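Local coordinates for protein vinylacetyl-CoA Delta-isomerase (Nitrosopumilus maritimus SCM1, PDB 6VJR) that binds FAD and a [4Fe-4S] cluster and probably acts as an oxygen-tolerant 4-hydroxybutyryl-CoA dehydratase with vinylacetyl-CoA isomerase activity, at residues D301-A306 with E375-A380; F337-A342 with A362-H367; V369-Y374 with A453-I458; T390-K395 with K408-R413. All coordinates share one frame; numbering follows the deposited sequence.

Contact 1 (D301-A306 with E375-A380)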
loop_
_atom_site.group_PDB
_atom_site.type_symbol
_atom_site.label_atom_id
_atom_site.label_comp_id
_atom_site.label_asym_id
_atom_site.label_seq_id
_atom_site.Cartn_x
_atom_site.Cartn_y
_atom_site.Cartn_z
ATOM N N ASP A 301 -0.528 -6.779 -19.854
ATOM C CA ASP A 301 -0.493 -8.169 -20.300
ATOM C C ASP A 301 0.877 -8.515 -20.898
ATOM O O ASP A 301 1.456 -9.566 -20.627
ATOM C CB ASP A 301 -1.571 -8.391 -21.358
ATOM C CG ASP A 301 -3.006 -8.320 -20.840
ATOM O OD1 ASP A 301 -3.219 -8.620 -19.648
ATOM O OD2 ASP A 301 -3.932 -7.962 -21.662
ATOM N N VAL A 302 1.426 -7.612 -21.702
ATOM C CA VAL A 302 2.759 -7.782 -22.290
ATOM C C VAL A 302 3.826 -7.860 -21.191
ATOM O O VAL A 302 4.675 -8.739 -21.233
ATOM C CB VAL A 302 3.057 -6.658 -23.303
ATOM C CG1 VAL A 302 4.504 -6.704 -23.770
ATOM C CG2 VAL A 302 2.106 -6.676 -24.483
ATOM N N LEU A 303 3.809 -6.933 -20.232
ATOM C CA LEU A 303 4.808 -6.885 -19.171
ATOM C C LEU A 303 4.761 -8.144 -18.307
ATOM O O LEU A 303 5.767 -8.693 -17.903
ATOM C CB LEU A 303 4.655 -5.572 -18.430
ATOM C CG LEU A 303 5.772 -5.294 -17.424
ATOM C CD1 LEU A 303 7.131 -5.427 -17.992
ATOM C CD2 LEU A 303 5.558 -3.875 -16.868
ATOM N N ILE A 304 3.546 -8.611 -18.014
ATOM C CA ILE A 304 3.358 -9.836 -17.252
ATOM C C ILE A 304 3.972 -11.008 -18.027
ATOM O O ILE A 304 4.721 -11.837 -17.512
ATOM C CB ILE A 304 1.876 -10.058 -16.957
ATOM C CG1 ILE A 304 1.340 -9.034 -15.982
ATOM C CG2 ILE A 304 1.638 -11.497 -16.513
ATOM C CD1 ILE A 304 -0.171 -8.983 -15.925
ATOM N N GLY A 305 3.675 -11.060 -19.325
ATOM C CA GLY A 305 4.248 -12.063 -20.185
ATOM C C GLY A 305 5.784 -12.003 -20.212
ATOM O O GLY A 305 6.441 -13.046 -20.244
ATOM N N ALA A 306 6.355 -10.795 -20.238
ATOM C CA ALA A 306 7.795 -10.654 -20.225
ATOM C C ALA A 306 8.381 -11.158 -18.913
ATOM O O ALA A 306 9.400 -11.858 -18.934
ATOM C CB ALA A 306 8.171 -9.247 -20.486
ATOM N N GLU A 375 3.597 -0.300 -9.762
ATOM C CA GLU A 375 3.814 -1.518 -8.999
ATOM C C GLU A 375 4.074 -2.719 -9.913
ATOM O O GLU A 375 4.903 -3.618 -9.651
ATOM C CB GLU A 375 2.630 -1.747 -8.087
ATOM C CG GLU A 375 2.808 -2.978 -7.175
ATOM C CD GLU A 375 3.979 -3.046 -6.202
ATOM O OE1 GLU A 375 4.718 -2.059 -6.116
ATOM O OE2 GLU A 375 4.203 -4.117 -5.570
ATOM N N ILE A 376 3.318 -2.805 -11.027
ATOM C CA ILE A 376 3.541 -3.887 -11.971
ATOM C C ILE A 376 4.978 -3.821 -12.486
ATOM O O ILE A 376 5.676 -4.854 -12.629
ATOM C CB ILE A 376 2.458 -3.804 -13.070
ATOM C CG1 ILE A 376 1.030 -4.053 -12.513
ATOM C CG2 ILE A 376 2.749 -4.787 -14.188
ATOM C CD1 ILE A 376 -0.091 -3.731 -13.473
ATOM N N SER A 377 5.458 -2.610 -12.758
ATOM C CA SER A 377 6.819 -2.431 -13.223
ATOM C C SER A 377 7.840 -2.846 -12.168
ATOM O O SER A 377 8.838 -3.490 -12.498
ATOM C CB SER A 377 7.030 -1.000 -13.625
ATOM O OG SER A 377 6.250 -0.712 -14.765
ATOM N N ARG A 378 7.603 -2.467 -10.918
ATOM C CA ARG A 378 8.504 -2.842 -9.827
ATOM C C ARG A 378 8.627 -4.359 -9.740
ATOM O O ARG A 378 9.717 -4.916 -9.660
ATOM C CB ARG A 378 8.026 -2.253 -8.508
ATOM C CG ARG A 378 9.019 -2.399 -7.371
ATOM C CD ARG A 378 8.488 -1.760 -6.104
ATOM N NE ARG A 378 7.465 -2.543 -5.436
ATOM C CZ ARG A 378 7.686 -3.582 -4.655
ATOM N NH1 ARG A 378 8.912 -3.858 -4.196
ATOM N NH2 ARG A 378 6.651 -4.268 -4.235
ATOM N N LEU A 379 7.489 -5.054 -9.788
ATOM C CA LEU A 379 7.471 -6.503 -9.675
ATOM C C LEU A 379 8.178 -7.163 -10.856
ATOM O O LEU A 379 8.849 -8.179 -10.693
ATOM C CB LEU A 379 6.058 -7.034 -9.489
ATOM C CG LEU A 379 5.363 -6.594 -8.204
ATOM C CD1 LEU A 379 3.941 -7.059 -8.185
ATOM C CD2 LEU A 379 6.113 -7.075 -6.953
ATOM N N ALA A 380 7.945 -6.642 -12.061
ATOM C CA ALA A 380 8.673 -7.127 -13.239
ATOM C C ALA A 380 10.191 -7.040 -13.068
ATOM O O ALA A 380 10.931 -7.960 -13.436
ATOM C CB ALA A 380 8.185 -6.433 -14.509
#

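Contact 2 (F337-A342 with A362-H367)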
loop_
_atom_site.group_PDB
_atom_site.type_symbol
_atom_site.label_atom_id
_atom_site.label_comp_id
_atom_site.label_asym_id
_atom_site.label_seq_id
_atom_site.Cartn_x
_atom_site.Cartn_y
_atom_site.Cartn_z
ATOM N N PHE A 337 -8.814 -2.784 -15.630
ATOM C CA PHE A 337 -9.703 -3.160 -16.715
ATOM C C PHE A 337 -11.168 -3.116 -16.271
ATOM O O PHE A 337 -12.050 -2.619 -17.006
ATOM C CB PHE A 337 -9.343 -4.584 -17.168
ATOM C CG PHE A 337 -10.232 -5.101 -18.274
ATOM C CD1 PHE A 337 -10.162 -4.563 -19.543
ATOM C CD2 PHE A 337 -11.130 -6.146 -18.037
ATOM C CE1 PHE A 337 -11.021 -5.013 -20.553
ATOM C CE2 PHE A 337 -11.974 -6.568 -19.045
ATOM C CZ PHE A 337 -11.897 -6.013 -20.291
ATOM N N ALA A 338 -11.450 -3.717 -15.114
ATOM C CA ALA A 338 -12.815 -3.808 -14.583
ATOM C C ALA A 338 -13.413 -2.414 -14.440
ATOM O O ALA A 338 -14.562 -2.179 -14.792
ATOM C CB ALA A 338 -12.778 -4.510 -13.290
ATOM N N ALA A 339 -12.651 -1.473 -13.869
ATOM C CA ALA A 339 -13.154 -0.117 -13.673
ATOM C C ALA A 339 -13.547 0.518 -15.004
ATOM O O ALA A 339 -14.583 1.169 -15.109
ATOM C CB ALA A 339 -12.184 0.703 -12.836
ATOM N N GLY A 340 -12.684 0.399 -16.015
ATOM C CA GLY A 340 -12.915 1.009 -17.284
ATOM C C GLY A 340 -14.140 0.409 -17.960
ATOM O O GLY A 340 -15.014 1.167 -18.415
ATOM N N ILE A 341 -14.233 -0.928 -18.015
ATOM C CA ILE A 341 -15.368 -1.535 -18.706
ATOM C C ILE A 341 -16.685 -1.338 -17.935
ATOM O O ILE A 341 -17.735 -1.142 -18.557
ATOM C CB ILE A 341 -15.163 -3.001 -19.122
ATOM C CG1 ILE A 341 -15.064 -3.985 -17.990
ATOM C CG2 ILE A 341 -14.043 -3.134 -20.151
ATOM C CD1 ILE A 341 -15.398 -5.396 -18.467
ATOM N N ALA A 342 -16.615 -1.209 -16.609
ATOM C CA ALA A 342 -17.790 -0.886 -15.817
ATOM C C ALA A 342 -18.286 0.518 -16.200
ATOM O O ALA A 342 -19.464 0.744 -16.353
ATOM C CB ALA A 342 -17.467 -0.936 -14.330
ATOM N N ALA A 362 -15.102 6.263 -14.444
ATOM C CA ALA A 362 -13.930 6.675 -15.199
ATOM C C ALA A 362 -12.866 7.235 -14.249
ATOM O O ALA A 362 -11.687 7.003 -14.463
ATOM C CB ALA A 362 -14.270 7.669 -16.255
ATOM N N GLN A 363 -13.261 8.033 -13.254
ATOM C CA GLN A 363 -12.276 8.600 -12.321
ATOM C C GLN A 363 -11.549 7.481 -11.611
ATOM O O GLN A 363 -10.341 7.548 -11.367
ATOM C CB GLN A 363 -12.926 9.532 -11.309
ATOM C CG GLN A 363 -13.811 10.616 -11.884
ATOM C CD GLN A 363 -13.132 11.407 -12.955
ATOM O OE1 GLN A 363 -11.944 11.774 -12.835
ATOM N NE2 GLN A 363 -13.902 11.707 -13.996
ATOM N N VAL A 364 -12.306 6.474 -11.205
ATOM C CA VAL A 364 -11.741 5.337 -10.497
ATOM C C VAL A 364 -10.760 4.549 -11.370
ATOM O O VAL A 364 -9.708 4.128 -10.929
ATOM C CB VAL A 364 -12.922 4.480 -9.994
ATOM C CG1 VAL A 364 -12.394 3.165 -9.446
ATOM C CG2 VAL A 364 -13.778 5.225 -8.974
ATOM N N CYS A 365 -11.113 4.325 -12.641
ATOM C CA CYS A 365 -10.223 3.672 -13.580
ATOM C C CYS A 365 -8.893 4.431 -13.638
ATOM O O CYS A 365 -7.811 3.903 -13.381
ATOM C CB CYS A 365 -10.867 3.577 -14.946
ATOM S SG CYS A 365 -9.799 2.811 -16.195
ATOM N N LYS A 366 -8.956 5.702 -13.972
ATOM C CA LYS A 366 -7.745 6.500 -14.145
ATOM C C LYS A 366 -6.974 6.617 -12.830
ATOM O O LYS A 366 -5.748 6.572 -12.836
ATOM C CB LYS A 366 -8.150 7.865 -14.696
ATOM C CG LYS A 366 -7.126 8.925 -14.405
ATOM C CD LYS A 366 -5.864 8.823 -15.241
ATOM C CE LYS A 366 -5.040 9.997 -14.909
ATOM N NZ LYS A 366 -3.725 10.029 -15.506
ATOM N N HIS A 367 -7.672 6.810 -11.712
ATOM C CA HIS A 367 -6.938 6.967 -10.450
ATOM C C HIS A 367 -6.120 5.723 -10.134
ATOM O O HIS A 367 -4.976 5.837 -9.655
ATOM C CB HIS A 367 -7.832 7.450 -9.321
ATOM C CG HIS A 367 -7.111 8.280 -8.322
ATOM N ND1 HIS A 367 -6.524 9.474 -8.696
ATOM C CD2 HIS A 367 -6.830 8.114 -7.021
ATOM C CE1 HIS A 367 -5.976 10.027 -7.594
ATOM N NE2 HIS A 367 -6.138 9.215 -6.585
#

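Contact 3 (V369-Y374 with A453-I458)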
loop_
_atom_site.group_PDB
_atom_site.type_symbol
_atom_site.label_atom_id
_atom_site.label_comp_id
_atom_site.label_asym_id
_atom_site.label_seq_id
_atom_site.Cartn_x
_atom_site.Cartn_y
_atom_site.Cartn_z
ATOM N N VAL A 369 -5.009 3.671 -12.474
ATOM C CA VAL A 369 -3.953 3.751 -13.486
ATOM C C VAL A 369 -2.754 4.577 -12.998
ATOM O O VAL A 369 -1.613 4.285 -13.365
ATOM C CB VAL A 369 -4.539 4.263 -14.817
ATOM C CG1 VAL A 369 -3.502 4.718 -15.827
ATOM C CG2 VAL A 369 -5.428 3.195 -15.417
ATOM N N THR A 370 -2.992 5.617 -12.176
ATOM C CA THR A 370 -1.900 6.478 -11.681
ATOM C C THR A 370 -0.994 5.741 -10.692
ATOM O O THR A 370 0.109 6.243 -10.402
ATOM C CB THR A 370 -2.363 7.817 -11.083
ATOM O OG1 THR A 370 -2.932 7.586 -9.789
ATOM C CG2 THR A 370 -3.297 8.589 -12.021
ATOM N N ARG A 371 -1.480 4.605 -10.172
ATOM C CA ARG A 371 -0.798 3.842 -9.125
ATOM C C ARG A 371 -0.222 2.521 -9.650
ATOM O O ARG A 371 0.952 2.216 -9.460
ATOM C CB ARG A 371 -1.805 3.587 -7.993
ATOM C CG ARG A 371 -2.242 4.848 -7.268
ATOM C CD ARG A 371 -3.371 4.602 -6.287
ATOM N NE ARG A 371 -3.627 5.786 -5.471
ATOM C CZ ARG A 371 -4.563 5.894 -4.541
ATOM N NH1 ARG A 371 -5.379 4.910 -4.293
ATOM N NH2 ARG A 371 -4.678 6.998 -3.827
ATOM N N PHE A 372 -1.080 1.699 -10.232
ATOM C CA PHE A 372 -0.762 0.281 -10.379
ATOM C C PHE A 372 0.349 0.010 -11.399
ATOM O O PHE A 372 1.144 -0.926 -11.185
ATOM C CB PHE A 372 -1.980 -0.588 -10.663
ATOM C CG PHE A 372 -3.012 -0.583 -9.562
ATOM C CD1 PHE A 372 -2.720 -0.131 -8.261
ATOM C CD2 PHE A 372 -4.300 -1.063 -9.810
ATOM C CE1 PHE A 372 -3.703 -0.134 -7.283
ATOM C CE2 PHE A 372 -5.249 -1.085 -8.808
ATOM C CZ PHE A 372 -4.943 -0.606 -7.543
ATOM N N PRO A 373 0.437 0.706 -12.567
ATOM C CA PRO A 373 1.545 0.440 -13.495
ATOM C C PRO A 373 2.902 0.506 -12.797
ATOM O O PRO A 373 3.819 -0.231 -13.166
ATOM C CB PRO A 373 1.354 1.462 -14.622
ATOM C CG PRO A 373 -0.161 1.657 -14.596
ATOM C CD PRO A 373 -0.497 1.713 -13.114
ATOM N N TYR A 374 3.027 1.447 -11.852
ATOM C CA TYR A 374 4.276 1.596 -11.121
ATOM C C TYR A 374 4.609 0.342 -10.326
ATOM O O TYR A 374 5.769 -0.047 -10.237
ATOM C CB TYR A 374 4.235 2.858 -10.293
ATOM C CG TYR A 374 4.323 4.156 -11.087
ATOM C CD1 TYR A 374 3.182 4.746 -11.619
ATOM C CD2 TYR A 374 5.527 4.788 -11.329
ATOM C CE1 TYR A 374 3.240 5.929 -12.334
ATOM C CE2 TYR A 374 5.614 5.976 -12.021
ATOM C CZ TYR A 374 4.462 6.518 -12.588
ATOM O OH TYR A 374 4.465 7.713 -13.234
ATOM N N ALA A 453 -6.650 15.903 -10.177
ATOM C CA ALA A 453 -7.820 16.248 -10.983
ATOM C C ALA A 453 -8.920 15.199 -10.828
ATOM O O ALA A 453 -10.089 15.557 -10.741
ATOM C CB ALA A 453 -7.462 16.366 -12.448
ATOM N N GLN A 454 -8.534 13.916 -10.742
ATOM C CA GLN A 454 -9.505 12.868 -10.475
ATOM C C GLN A 454 -10.132 12.995 -9.103
ATOM O O GLN A 454 -11.327 12.762 -8.928
ATOM C CB GLN A 454 -9.070 11.408 -10.602
ATOM C CG GLN A 454 -8.677 11.018 -11.997
ATOM C CD GLN A 454 -7.197 11.218 -12.122
ATOM O OE1 GLN A 454 -6.344 10.532 -11.509
ATOM N NE2 GLN A 454 -6.933 12.143 -13.006
ATOM N N ARG A 455 -9.306 13.322 -8.086
ATOM C CA ARG A 455 -9.809 13.455 -6.737
ATOM C C ARG A 455 -10.857 14.553 -6.638
ATOM O O ARG A 455 -11.888 14.363 -5.996
ATOM C CB ARG A 455 -8.643 13.603 -5.770
ATOM C CG ARG A 455 -7.687 12.410 -5.821
ATOM C CD ARG A 455 -6.616 12.483 -4.716
ATOM N NE ARG A 455 -7.119 12.008 -3.426
ATOM C CZ ARG A 455 -7.214 10.742 -3.015
ATOM N NH1 ARG A 455 -6.941 9.756 -3.852
ATOM N NH2 ARG A 455 -7.602 10.501 -1.776
ATOM N N ILE A 456 -10.618 15.677 -7.311
ATOM C CA ILE A 456 -11.590 16.756 -7.299
ATOM C C ILE A 456 -12.891 16.309 -7.988
ATOM O O ILE A 456 -13.987 16.602 -7.498
ATOM C CB ILE A 456 -10.995 18.018 -7.939
ATOM C CG1 ILE A 456 -9.835 18.561 -7.103
ATOM C CG2 ILE A 456 -12.070 19.073 -8.177
ATOM C CD1 ILE A 456 -8.994 19.589 -7.820
ATOM N N GLN A 457 -12.795 15.519 -9.064
ATOM C CA GLN A 457 -14.003 15.093 -9.755
ATOM C C GLN A 457 -14.755 14.012 -8.962
ATOM O O GLN A 457 -15.985 13.972 -8.986
ATOM C CB GLN A 457 -13.655 14.584 -11.149
ATOM C CG GLN A 457 -14.842 14.318 -12.039
ATOM C CD GLN A 457 -15.630 15.538 -12.478
ATOM O OE1 GLN A 457 -15.348 16.718 -12.131
ATOM N NE2 GLN A 457 -16.664 15.197 -13.258
ATOM N N ILE A 458 -14.034 13.141 -8.235
ATOM C CA ILE A 458 -14.693 12.214 -7.329
ATOM C C ILE A 458 -15.439 13.014 -6.261
ATOM O O ILE A 458 -16.586 12.718 -5.943
ATOM C CB ILE A 458 -13.695 11.237 -6.735
ATOM C CG1 ILE A 458 -13.150 10.272 -7.831
ATOM C CG2 ILE A 458 -14.326 10.479 -5.583
ATOM C CD1 ILE A 458 -11.919 9.476 -7.390
#

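Contact 4 (T390-K395 with K408-R413). With SO4 (sulfate ion), chain H.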
loop_
_atom_site.group_PDB
_atom_site.type_symbol
_atom_site.label_atom_id
_atom_site.label_comp_id
_atom_site.label_asym_id
_atom_site.label_seq_id
_atom_site.Cartn_x
_atom_site.Cartn_y
_atom_site.Cartn_z
ATOM N N THR A 390 21.983 -4.032 -16.161
ATOM C CA THR A 390 23.410 -4.090 -16.363
ATOM C C THR A 390 23.813 -4.815 -17.646
ATOM O O THR A 390 24.994 -5.022 -17.897
ATOM C CB THR A 390 24.114 -4.754 -15.178
ATOM O OG1 THR A 390 23.878 -6.162 -15.179
ATOM C CG2 THR A 390 23.764 -4.178 -13.818
ATOM N N LEU A 391 22.853 -5.187 -18.480
ATOM C CA LEU A 391 23.177 -5.957 -19.668
ATOM C C LEU A 391 24.065 -5.170 -20.646
ATOM O O LEU A 391 23.785 -4.001 -20.972
ATOM C CB LEU A 391 21.839 -6.208 -20.350
ATOM C CG LEU A 391 21.868 -7.214 -21.495
ATOM C CD1 LEU A 391 22.239 -8.619 -21.014
ATOM C CD2 LEU A 391 20.516 -7.216 -22.146
ATOM N N PRO A 392 25.145 -5.769 -21.173
ATOM C CA PRO A 392 25.938 -5.120 -22.226
ATOM C C PRO A 392 25.149 -4.913 -23.530
ATOM O O PRO A 392 24.097 -5.548 -23.748
ATOM C CB PRO A 392 27.106 -6.050 -22.419
ATOM C CG PRO A 392 27.232 -6.765 -21.066
ATOM C CD PRO A 392 25.786 -6.984 -20.652
ATOM N N SER A 393 25.652 -3.996 -24.353
ATOM C CA SER A 393 25.023 -3.636 -25.614
ATOM C C SER A 393 25.024 -4.789 -26.619
ATOM O O SER A 393 25.840 -5.708 -26.568
ATOM C CB SER A 393 25.742 -2.446 -26.237
ATOM O OG SER A 393 26.970 -2.820 -26.869
ATOM N N GLU A 394 24.099 -4.696 -27.577
ATOM C CA GLU A 394 24.096 -5.615 -28.707
ATOM C C GLU A 394 25.400 -5.561 -29.499
ATOM O O GLU A 394 25.870 -6.582 -29.976
ATOM C CB GLU A 394 22.916 -5.322 -29.631
ATOM C CG GLU A 394 22.852 -6.305 -30.789
ATOM C CD GLU A 394 21.694 -6.153 -31.743
ATOM O OE1 GLU A 394 20.862 -5.255 -31.551
ATOM O OE2 GLU A 394 21.620 -7.002 -32.669
ATOM N N LYS A 395 26.004 -4.387 -29.634
ATOM C CA LYS A 395 27.303 -4.275 -30.304
ATOM C C LYS A 395 28.366 -5.138 -29.619
ATOM O O LYS A 395 29.195 -5.742 -30.303
ATOM C CB LYS A 395 27.743 -2.816 -30.362
ATOM C CG LYS A 395 26.954 -2.015 -31.379
ATOM C CD LYS A 395 27.399 -0.568 -31.458
ATOM C CE LYS A 395 26.931 0.138 -32.689
ATOM N NZ LYS A 395 25.482 0.192 -32.742
ATOM N N LYS A 408 28.464 -17.356 -23.546
ATOM C CA LYS A 408 28.828 -18.323 -22.522
ATOM C C LYS A 408 28.258 -17.904 -21.154
ATOM O O LYS A 408 27.553 -18.664 -20.499
ATOM C CB LYS A 408 30.352 -18.417 -22.493
ATOM C CG LYS A 408 30.922 -19.228 -21.337
ATOM C CD LYS A 408 32.437 -19.268 -21.358
ATOM C CE LYS A 408 32.993 -19.885 -20.117
ATOM N NZ LYS A 408 32.867 -21.328 -20.187
ATOM N N TYR A 409 28.541 -16.670 -20.749
ATOM C CA TYR A 409 28.329 -16.270 -19.363
ATOM C C TYR A 409 26.905 -15.825 -19.058
ATOM O O TYR A 409 26.534 -15.859 -17.887
ATOM C CB TYR A 409 29.370 -15.243 -18.942
ATOM C CG TYR A 409 30.661 -15.954 -18.574
ATOM C CD1 TYR A 409 30.719 -16.810 -17.491
ATOM C CD2 TYR A 409 31.805 -15.820 -19.338
ATOM C CE1 TYR A 409 31.888 -17.465 -17.155
ATOM C CE2 TYR A 409 32.990 -16.472 -19.017
ATOM C CZ TYR A 409 33.034 -17.304 -17.921
ATOM O OH TYR A 409 34.223 -17.926 -17.587
ATOM N N LEU A 410 26.120 -15.398 -20.061
ATOM C CA LEU A 410 24.760 -14.938 -19.795
ATOM C C LEU A 410 23.716 -16.019 -20.074
ATOM O O LEU A 410 22.523 -15.750 -20.264
ATOM C CB LEU A 410 24.503 -13.640 -20.539
ATOM C CG LEU A 410 25.444 -12.499 -20.161
ATOM C CD1 LEU A 410 24.916 -11.245 -20.810
ATOM C CD2 LEU A 410 25.591 -12.301 -18.646
ATOM N N ALA A 411 24.180 -17.264 -20.068
ATOM C CA ALA A 411 23.289 -18.411 -20.080
ATOM C C ALA A 411 22.253 -18.327 -18.958
ATOM O O ALA A 411 22.521 -17.928 -17.841
ATOM C CB ALA A 411 24.088 -19.670 -19.956
ATOM N N GLY A 412 21.051 -18.758 -19.259
ATOM C CA GLY A 412 20.058 -19.085 -18.258
ATOM C C GLY A 412 20.054 -20.606 -18.072
ATOM O O GLY A 412 21.105 -21.280 -18.041
ATOM N N ARG A 413 18.862 -21.164 -17.935
ATOM C CA ARG A 413 18.742 -22.608 -17.939
ATOM C C ARG A 413 19.174 -23.198 -19.285
ATOM O O ARG A 413 19.168 -22.530 -20.325
ATOM C CB ARG A 413 17.326 -23.049 -17.572
ATOM C CG ARG A 413 16.295 -22.686 -18.603
ATOM C CD ARG A 413 15.005 -23.418 -18.332
ATOM N NE ARG A 413 13.974 -22.936 -19.252
ATOM C CZ ARG A 413 13.731 -23.384 -20.460
ATOM N NH1 ARG A 413 12.744 -22.867 -21.171
ATOM N NH2 ARG A 413 14.453 -24.359 -20.956
HETATM S S SO4 H . 26.692 3.489 -30.418
HETATM O O1 SO4 H . 26.002 3.007 -29.255
HETATM O O2 SO4 H . 26.544 4.923 -30.494
HETATM O O3 SO4 H . 26.112 2.886 -31.592
HETATM O O4 SO4 H . 28.095 3.143 -30.343
#

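Contact 1 (D301-A306 with E375-A380)
Leu303 carries the apolar part of this contact by laying its two methyls on different residues of the facing helix. CD1 rests on CB of Ala380 at 3.8 Å, and CD2 meets CG2 of Ile376 at 4.0 Å. With chi1 at -171° the leucine stem runs away from its own backbone N and reaches across helix axes that stay 10.0 Å apart. A long branched side chain suits that gap, while alanine opposite leaves room for the leucine fork. The crossing of only 15°, with both helices running the same way, lets Leu303 meet Ile376 and Ala380, one turn apart on helix 372-384.

A polar atom also borders the leucine: in one of the two conformers of Ser377, its OG lies 3.9 Å from CD2 of Leu303, a van der Waals touch, and is hydrogen-bonded to the backbone O of Pro373 one turn back. On another side of the same helix, Arg378 grips Glu375 side-on, NE to OE1 at 2.9 Å and NH2 to OE2 at 2.8 Å.

Within this acyl-CoA dehydrogenase-like helical domain, Tyr440 of helix 437-446 covers Leu303, Ile376 and Ser377 together, and Met329 of helix 320-345 packs against Ile304 and Ile376.

Contact 2 (F337-A342 with A362-H367)
Ala339 and Cys365 meet where two helices of the acyl-CoA dehydrogenase-like domain run antiparallel, with an angle of 156° between their directions. The axes approach to 7.9 Å, a close spacing made possible by small residues: alanine and glycine on helix 320-345 and cysteine on helix 359-369. CB of Ala339 reaches the opposing main chain itself, 3.6 Å from CA of Cys365.

Cys365 can be followed outward from there. Its CB lies 3.8 Å from the methyl of Ala339 and equally near the backbone N of Gly340. From CB the sulfur swings anti to its own backbone N (chi1 178°), which carries it to the glycine. A second apolar touch comes from the same turn, where CG1 of Val364 stands 4.2 Å from CB of Ala339, lengthening the patch beyond the cysteine. No hydrogen bond crosses between the segments, so close apolar packing joins them.

The side chains of Cys365 and Tyr293, an iron ligand, lie about 5 Å apart, which places the pair next to the iron site, though the iron itself is about 11 Å from the side chain of Cys365. In one of its two conformers, the adjacent Lys366 makes a cation-pi contact with that tyrosine and donates to the backbone O of Ser444 and Gly447. Gly340 suits the cysteine because it presents bare backbone: SG of Cys365 comes to rest 3.8 Å from CA of Gly340.

Contact 3 (V369-Y374 with A453-I458)
Arg371 and Arg455 both start with CG anti to the carbonyl carbon, but their chains then differ. Arg371 stays extended from CG to NE, whereas Arg455 bends at chi3 (81°), and the two side chains cross at about a right angle. NH2 of Arg371 thereby comes within 3.6 Å of NH1 of Arg455, the guanidinium planes tilted 37° from one another. What gathers these cations is an acidic cluster on the second subunit: Glu328 there forms salt bridges with both arginines, and Asp324 of that subunit takes NE of Arg455. Arginine suits these positions because its several N-H groups can reach acids in different directions, as those of Arg455 do; the carboxylates probably offset the repulsion between the two cations.

The contact lies at the junction between helices 359-369 and 372-384 of the acyl-CoA dehydrogenase-like domain, which here faces helix 451-461 through side chains. Thr370 and Gln454 approach from opposite directions, and CG2 of the threonine touches OE1 of the glutamine at 3.6 Å. The threonine's hydroxyl is instead engaged with the backbone O of His367. That histidine also joins the two residues of helix 451-461, through ND1 to OE1 of Gln454 and through NE2 to NH1 of Arg455. The amide of Gln454 is further fixed by its NE2, hydrogen-bonded to the backbone O of Gly449.

Contact 4 (T390-K395 with K408-R413)
A single methyl of Leu410 makes every closest touch between these two segments, which bury only 71 Å² between them. Its CD1 meets CD1 of Leu391 at 3.8 Å and lies 4.4 Å from CD of Pro392, so one leucine branch faces two neighbouring residues of the other segment. The leucine side chains approach each other at a slant. Leu391 has CG anti to its backbone N (chi1 -169°), which brings its branch toward Leu410, although its CB does not point straight across. Leucine suits both places because a forked end can span backbones whose nearest CA atoms are 9.1 Å apart; proline adds a rigid apolar ring, reached at CD, and has no backbone N-H in need of a partner.

Each segment includes an end of a short helix. Leu410 is the first residue to leave helical geometry after helix 402-409, and Ser393 occupies the N-cap of helix 394-397, its side chain capping a backbone N just beyond the segment. Farther along that helix, Lys395 bends at chi4 (62°) and gives a weak hydrogen bond, 3.0 Å from NZ to O3 of a sulfate probably acquired from the crystallisation liquor.

Helix 418-432 packs against the pair, Met422 touching Leu391 and Val418 touching Leu410. The third subunit also borders the segments: Lys408 forms salt bridges to its Asp163 and Asp165, and Thr390 OG1 is hydrogen-bonded to its His186. With a bound FAD about 9 Å from the side chain of Leu410, this loop-to-loop packing lies beside a flavin site close to a subunit interface, a placement of the flavin consistent with the acyl-CoA dehydrogenase fold.

In the fold
All four contacts are largely buried, but they differ in depth and chemistry. Contact 1 and contact 2 join helix to helix through apolar side chains; the first spans a wide gap with leucine, while the second relies on small residues to bring backbones close. Contacts 1 and 3 share helix 372-384, and contacts 2 and 3 touch directly through His367, so these three form a connected region also bordered by the second subunit. Contact 3 is the polar member, its arginines matched to acids of that subunit. Contact 4 lies about 35 Å from the chain centre, well apart, and joins loops beside the third subunit, which contacts 1 and 3 also meet.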